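Local coordinates for CT021 (Chlamydia trachomatis serovar L2, PDB 6UXD), which is of unknown function but belongs to a family of the LolA/LolB clan of lipoprotein-handling proteins, and might therefore bind a lipid or lipoprotein, at residues Glu46-Ala51 and Ser209-Leu214; Val79-Ile84 and Met90-Lys95. All coordinates share one frame; numbering follows the deposited sequence.

In the fold
Contacts 1 and 2 lie with their centres about 9 Å apart, on the same side of the chain's centre, and illustrate how paired strands can hold a segment from far along the chain. Contact 2 is local, pairing the two strands of a hairpin, whereas contact 1 brings a loop after strand 196-204 against strand 43-50. That strand adjoins 79-84, and Met47 O lies 2.8 Å from Tyr80 N, probably hydrogen-bonded. The loop also leans on the hairpin: Tyr211 OH packs 3.5 Å from Val79 CG2, and Tyr211 CD1 lies 3.8 Å from Leu94 CD2. Thus Tyr211 and its neighbour Pro212, which also meets Leu94, belong to both neighbourhoods.

Contact 1: Glu46-Ala51 and Ser209-Leu214. Unlike the reference sequence in segment 46-51: Met47 (reference Val).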
loop_
_atom_site.group_PDB
_atom_site.type_symbol
_atom_site.label_atom_id
_atom_site.label_comp_id
_atom_site.label_asym_id
_atom_site.label_seq_id
_atom_site.Cartn_x
_atom_site.Cartn_y
_atom_site.Cartn_z
ATOM N N GLU A 46 -6.106 6.818 -1.286
ATOM C CA GLU A 46 -5.277 7.566 -2.216
ATOM C C GLU A 46 -3.872 6.972 -2.276
ATOM O O GLU A 46 -3.312 6.581 -1.252
ATOM C CB GLU A 46 -5.258 9.028 -1.771
ATOM C CG GLU A 46 -4.142 9.891 -2.245
ATOM C CD GLU A 46 -4.013 11.143 -1.380
ATOM O OE1 GLU A 46 -5.037 11.873 -1.242
ATOM O OE2 GLU A 46 -2.893 11.386 -0.835
ATOM N N MET A 47 -3.312 6.895 -3.485
ATOM C CA MET A 47 -2.004 6.285 -3.713
ATOM C C MET A 47 -1.203 7.172 -4.657
ATOM O O MET A 47 -1.601 7.366 -5.812
ATOM C CB MET A 47 -2.137 4.883 -4.311
ATOM C CG MET A 47 -3.215 4.037 -3.678
ATOM N N SER A 48 -0.083 7.707 -4.168
ATOM C CA SER A 48 0.808 8.550 -4.961
ATOM C C SER A 48 2.099 7.794 -5.237
ATOM O O SER A 48 2.681 7.202 -4.319
ATOM C CB SER A 48 1.141 9.861 -4.246
ATOM O OG SER A 48 0.032 10.382 -3.557
ATOM N N GLU A 49 2.558 7.830 -6.487
ATOM C CA GLU A 49 3.830 7.225 -6.854
ATOM C C GLU A 49 4.896 8.292 -7.034
ATOM O O GLU A 49 4.629 9.369 -7.568
ATOM C CB GLU A 49 3.737 6.413 -8.149
ATOM C CG GLU A 49 5.122 6.121 -8.756
ATOM C CD GLU A 49 5.107 5.050 -9.835
ATOM O OE1 GLU A 49 4.036 4.447 -10.077
ATOM O OE2 GLU A 49 6.179 4.810 -10.437
ATOM N N PHE A 50 6.099 7.988 -6.570
ATOM C CA PHE A 50 7.304 8.692 -6.971
ATOM C C PHE A 50 8.313 7.639 -7.413
ATOM O O PHE A 50 8.295 6.501 -6.929
ATOM C CB PHE A 50 7.890 9.541 -5.842
ATOM C CG PHE A 50 6.876 10.343 -5.089
ATOM C CD1 PHE A 50 5.942 9.720 -4.275
ATOM C CD2 PHE A 50 6.877 11.730 -5.167
ATOM C CE1 PHE A 50 5.003 10.463 -3.575
ATOM C CE2 PHE A 50 5.952 12.480 -4.469
ATOM C CZ PHE A 50 5.012 11.846 -3.663
ATOM N N ALA A 51 9.180 8.011 -8.351
ATOM C CA ALA A 51 10.255 7.132 -8.788
ATOM C C ALA A 51 11.629 7.613 -8.344
ATOM O O ALA A 51 12.603 6.865 -8.480
ATOM C CB ALA A 51 10.228 6.978 -10.318
ATOM N N SER A 209 -4.749 14.602 3.559
ATOM C CA SER A 209 -4.426 14.603 2.141
ATOM C C SER A 209 -3.997 15.993 1.699
ATOM O O SER A 209 -4.524 17.005 2.172
ATOM C CB SER A 209 -5.616 14.165 1.295
ATOM O OG SER A 209 -5.327 14.405 -0.071
ATOM N N SER A 210 -3.044 16.029 0.772
ATOM C CA SER A 210 -2.647 17.256 0.098
ATOM C C SER A 210 -3.377 17.472 -1.229
ATOM O O SER A 210 -3.145 18.487 -1.892
ATOM C CB SER A 210 -1.133 17.240 -0.138
ATOM O OG SER A 210 -0.745 16.221 -1.040
ATOM N N TYR A 211 -4.262 16.570 -1.619
ATOM C CA TYR A 211 -4.887 16.581 -2.932
ATOM C C TYR A 211 -6.331 17.066 -2.856
ATOM O O TYR A 211 -6.869 17.284 -1.766
ATOM C CB TYR A 211 -4.818 15.171 -3.528
ATOM C CG TYR A 211 -3.405 14.718 -3.786
ATOM C CD1 TYR A 211 -2.617 15.361 -4.723
ATOM C CD2 TYR A 211 -2.861 13.648 -3.096
ATOM C CE1 TYR A 211 -1.327 14.949 -4.967
ATOM C CE2 TYR A 211 -1.571 13.230 -3.332
ATOM C CZ TYR A 211 -0.806 13.882 -4.270
ATOM O OH TYR A 211 0.489 13.468 -4.510
ATOM N N PRO A 212 -6.993 17.262 -4.004
ATOM C CA PRO A 212 -8.369 17.769 -3.966
ATOM C C PRO A 212 -9.308 16.830 -3.226
ATOM O O PRO A 212 -9.063 15.626 -3.073
ATOM C CB PRO A 212 -8.763 17.876 -5.445
ATOM C CG PRO A 212 -7.470 17.912 -6.193
ATOM C CD PRO A 212 -6.503 17.112 -5.390
ATOM N N ALA A 213 -10.412 17.417 -2.776
ATOM C CA ALA A 213 -11.439 16.694 -2.053
ATOM C C ALA A 213 -11.993 15.545 -2.886
ATOM O O ALA A 213 -11.868 15.503 -4.114
ATOM C CB ALA A 213 -12.585 17.627 -1.674
ATOM N N LEU A 214 -12.664 14.641 -2.191
ATOM C CA LEU A 214 -13.195 13.440 -2.800
ATOM C C LEU A 214 -14.293 13.772 -3.813
ATOM O O LEU A 214 -14.980 14.786 -3.684
ATOM C CB LEU A 214 -13.753 12.532 -1.714
ATOM C CG LEU A 214 -12.736 11.981 -0.703
ATOM C CD1 LEU A 214 -13.471 11.074 0.279
ATOM C CD2 LEU A 214 -11.611 11.238 -1.417
HETATM O O HOH W 1 -1.708 13.515 0.172
#
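Ser209 OG is gripped from two sides: it donates to Glu46 OE1 at 2.8 Å, and it accepts from the backbone N of its own segment's Tyr211 at 2.9 Å, a nearly straight bond (166°). The second bond closes an ST turn, which thereby fixes the hydroxyl that meets strand 43-50, itself paired antiparallel with its neighbours 29-38 and 79-84. On the acceptor side, OE1 uses its syn lone pair. The extended Glu46 chain, CG trans to the backbone N (chi1 159°), spans the gap from strand to loop. The other carboxylate oxygen is also held, since a water donates to Glu46 OE2 at 2.6 Å and accepts from Ser210 N at 2.9 Å. A long, weak ion pair with Arg36 may also help to keep this buried acid charged.

Glu46 and Tyr211 cross at about a right angle, the carboxylate standing 82° from the ring plane, and Glu46 OE2 comes to the ring edge 3.2 Å from Tyr211 CD2. Tyr211 OH is hydrogen-bonded to Lys77, with Ser48 OG as a weak second partner at 3.3 Å. Over the centre of one ring face sits Ser210 OG, 3.8 Å above the plane.

Contact 2: Val79-Ile84 and Met90-Lys95; sequences VYLLRI and MIFVLK
Arg83 and Met90 face each other at one end of the pairing, and their side chains touch where the methyl Met90 CE comes within 3.6 Å of Arg83 CD. Both chains start out extended from the backbone, but Arg83 runs on extended while Met90 bends at its last torsion (chi3 31°), which brings CE back toward the aliphatic part of the arginine. Beyond that point the guanidinium departs to a salt bridge with Glu41. Beneath these side chains Arg83 N donates almost straight (178°) to Met90 O at 2.8 Å; the return bond from Met90 N to Arg83 O is weak.

Strands 79-84 and 90-95 form an antiparallel beta hairpin, in which Leu81 and Phe92 make the next hydrogen-bonded pair, on the same face as Arg83 and Met90. The Phe92 ring turns its edge to the neighbouring strand, with Leu81 O in its plane 3.6 Å from Phe92 CD1. Leu81 O also accepts the hydrogen bond from Phe92 N at 2.8 Å, in the carbonyl plane. On the other face Leu82 and Ile91 meet and both pack on Phe111, and Tyr80 CD1 reaches Ile91 CG2 at 4.0 Å. At the far end a water bridges Val79 N and Leu94 O.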
loop_
_atom_site.group_PDB
_atom_site.type_symbol
_atom_site.label_atom_id
_atom_site.label_comp_id
_atom_site.label_asym_id
_atom_site.label_seq_id
_atom_site.Cartn_x
_atom_site.Cartn_y
_atom_site.Cartn_z
ATOM N N VAL A 79 -1.057 9.861 -9.387
ATOM C CA VAL A 79 -1.874 9.883 -8.177
ATOM C C VAL A 79 -3.193 9.192 -8.461
ATOM O O VAL A 79 -3.989 9.678 -9.274
ATOM C CB VAL A 79 -2.126 11.313 -7.673
ATOM C CG1 VAL A 79 -2.919 11.266 -6.385
ATOM C CG2 VAL A 79 -0.815 12.052 -7.486
ATOM N N TYR A 80 -3.448 8.092 -7.765
ATOM C CA TYR A 80 -4.677 7.328 -7.922
ATOM C C TYR A 80 -5.563 7.457 -6.689
ATOM O O TYR A 80 -5.092 7.641 -5.560
ATOM C CB TYR A 80 -4.363 5.861 -8.179
ATOM C CG TYR A 80 -3.587 5.644 -9.449
ATOM C CD1 TYR A 80 -4.230 5.640 -10.678
ATOM C CD2 TYR A 80 -2.211 5.453 -9.427
ATOM C CE1 TYR A 80 -3.531 5.450 -11.848
ATOM C CE2 TYR A 80 -1.498 5.260 -10.599
ATOM C CZ TYR A 80 -2.167 5.260 -11.805
ATOM O OH TYR A 80 -1.484 5.074 -12.981
ATOM N N LEU A 81 -6.860 7.381 -6.921
ATOM C CA LEU A 81 -7.846 7.390 -5.854
ATOM C C LEU A 81 -8.702 6.155 -6.052
ATOM O O LEU A 81 -9.242 5.941 -7.141
ATOM C CB LEU A 81 -8.673 8.676 -5.881
ATOM C CG LEU A 81 -9.742 8.810 -4.799
ATOM C CD1 LEU A 81 -9.096 8.785 -3.407
ATOM C CD2 LEU A 81 -10.582 10.083 -4.999
ATOM N N LEU A 82 -8.797 5.330 -5.017
ATOM C CA LEU A 82 -9.537 4.081 -5.067
ATOM C C LEU A 82 -10.774 4.209 -4.203
ATOM O O LEU A 82 -10.682 4.618 -3.041
ATOM C CB LEU A 82 -8.709 2.899 -4.556
ATOM C CG LEU A 82 -7.707 2.256 -5.503
ATOM C CD1 LEU A 82 -6.713 3.248 -6.019
ATOM C CD2 LEU A 82 -7.003 1.122 -4.771
ATOM N N ARG A 83 -11.909 3.839 -4.756
ATOM C CA ARG A 83 -13.142 3.716 -3.992
ATOM C C ARG A 83 -13.429 2.226 -3.852
ATOM O O ARG A 83 -13.704 1.546 -4.849
ATOM C CB ARG A 83 -14.297 4.442 -4.681
ATOM C CG ARG A 83 -15.536 4.531 -3.822
ATOM C CD ARG A 83 -16.751 4.932 -4.642
ATOM N NE ARG A 83 -17.908 5.104 -3.772
ATOM C CZ ARG A 83 -18.818 4.168 -3.508
ATOM N NH1 ARG A 83 -18.747 2.959 -4.057
ATOM N NH2 ARG A 83 -19.823 4.455 -2.691
ATOM N N ILE A 84 -13.380 1.730 -2.616
ATOM C CA ILE A 84 -13.508 0.306 -2.317
ATOM C C ILE A 84 -14.850 0.099 -1.633
ATOM O O ILE A 84 -15.147 0.763 -0.635
ATOM C CB ILE A 84 -12.349 -0.193 -1.431
ATOM C CG1 ILE A 84 -11.007 0.046 -2.126
ATOM C CG2 ILE A 84 -12.522 -1.684 -1.110
ATOM C CD1 ILE A 84 -9.780 -0.046 -1.222
ATOM N N MET A 90 -13.581 1.086 -8.115
ATOM C CA MET A 90 -13.557 2.238 -8.998
ATOM C C MET A 90 -12.297 3.034 -8.715
ATOM O O MET A 90 -11.975 3.309 -7.554
ATOM C CB MET A 90 -14.816 3.092 -8.814
ATOM C CG MET A 90 -14.786 4.393 -9.597
ATOM S SD MET A 90 -16.408 5.205 -9.696
ATOM C CE MET A 90 -17.147 4.723 -8.167
ATOM N N ILE A 91 -11.573 3.379 -9.779
ATOM C CA ILE A 91 -10.305 4.072 -9.682
ATOM C C ILE A 91 -10.423 5.403 -10.403
ATOM O O ILE A 91 -11.031 5.488 -11.472
ATOM C CB ILE A 91 -9.153 3.249 -10.295
ATOM C CG1 ILE A 91 -9.044 1.889 -9.611
ATOM C CG2 ILE A 91 -7.858 4.012 -10.197
ATOM C CD1 ILE A 91 -7.872 1.072 -10.133
ATOM N N PHE A 92 -9.793 6.422 -9.838
ATOM C CA PHE A 92 -9.681 7.725 -10.463
ATOM C C PHE A 92 -8.211 8.093 -10.532
ATOM O O PHE A 92 -7.413 7.654 -9.698
ATOM C CB PHE A 92 -10.418 8.798 -9.676
ATOM C CG PHE A 92 -11.849 8.480 -9.391
ATOM C CD1 PHE A 92 -12.200 7.616 -8.361
ATOM C CD2 PHE A 92 -12.861 9.077 -10.128
ATOM C CE1 PHE A 92 -13.524 7.336 -8.085
ATOM C CE2 PHE A 92 -14.184 8.808 -9.848
ATOM C CZ PHE A 92 -14.520 7.930 -8.825
ATOM N N VAL A 93 -7.855 8.895 -11.528
ATOM C CA VAL A 93 -6.516 9.466 -11.626
ATOM C C VAL A 93 -6.662 10.978 -11.580
ATOM O O VAL A 93 -7.674 11.538 -12.013
ATOM C CB VAL A 93 -5.777 9.015 -12.902
ATOM C CG1 VAL A 93 -6.625 9.276 -14.129
ATOM C CG2 VAL A 93 -4.439 9.713 -13.016
ATOM N N LEU A 94 -5.663 11.640 -11.013
ATOM C CA LEU A 94 -5.717 13.088 -10.877
ATOM C C LEU A 94 -5.236 13.701 -12.177
ATOM O O LEU A 94 -4.110 13.441 -12.610
ATOM C CB LEU A 94 -4.863 13.553 -9.708
ATOM C CG LEU A 94 -4.840 15.055 -9.440
ATOM C CD1 LEU A 94 -6.194 15.531 -8.997
ATOM C CD2 LEU A 94 -3.790 15.376 -8.387
ATOM N N LYS A 95 -6.098 14.480 -12.819
ATOM C CA LYS A 95 -5.739 15.173 -14.050
ATOM C C LYS A 95 -6.309 16.580 -13.952
ATOM O O LYS A 95 -7.512 16.748 -13.733
ATOM C CB LYS A 95 -6.268 14.427 -15.282
ATOM C CG LYS A 95 -5.749 14.956 -16.617
HETATM O O HOH W 2 -2.082 11.932 -11.461
#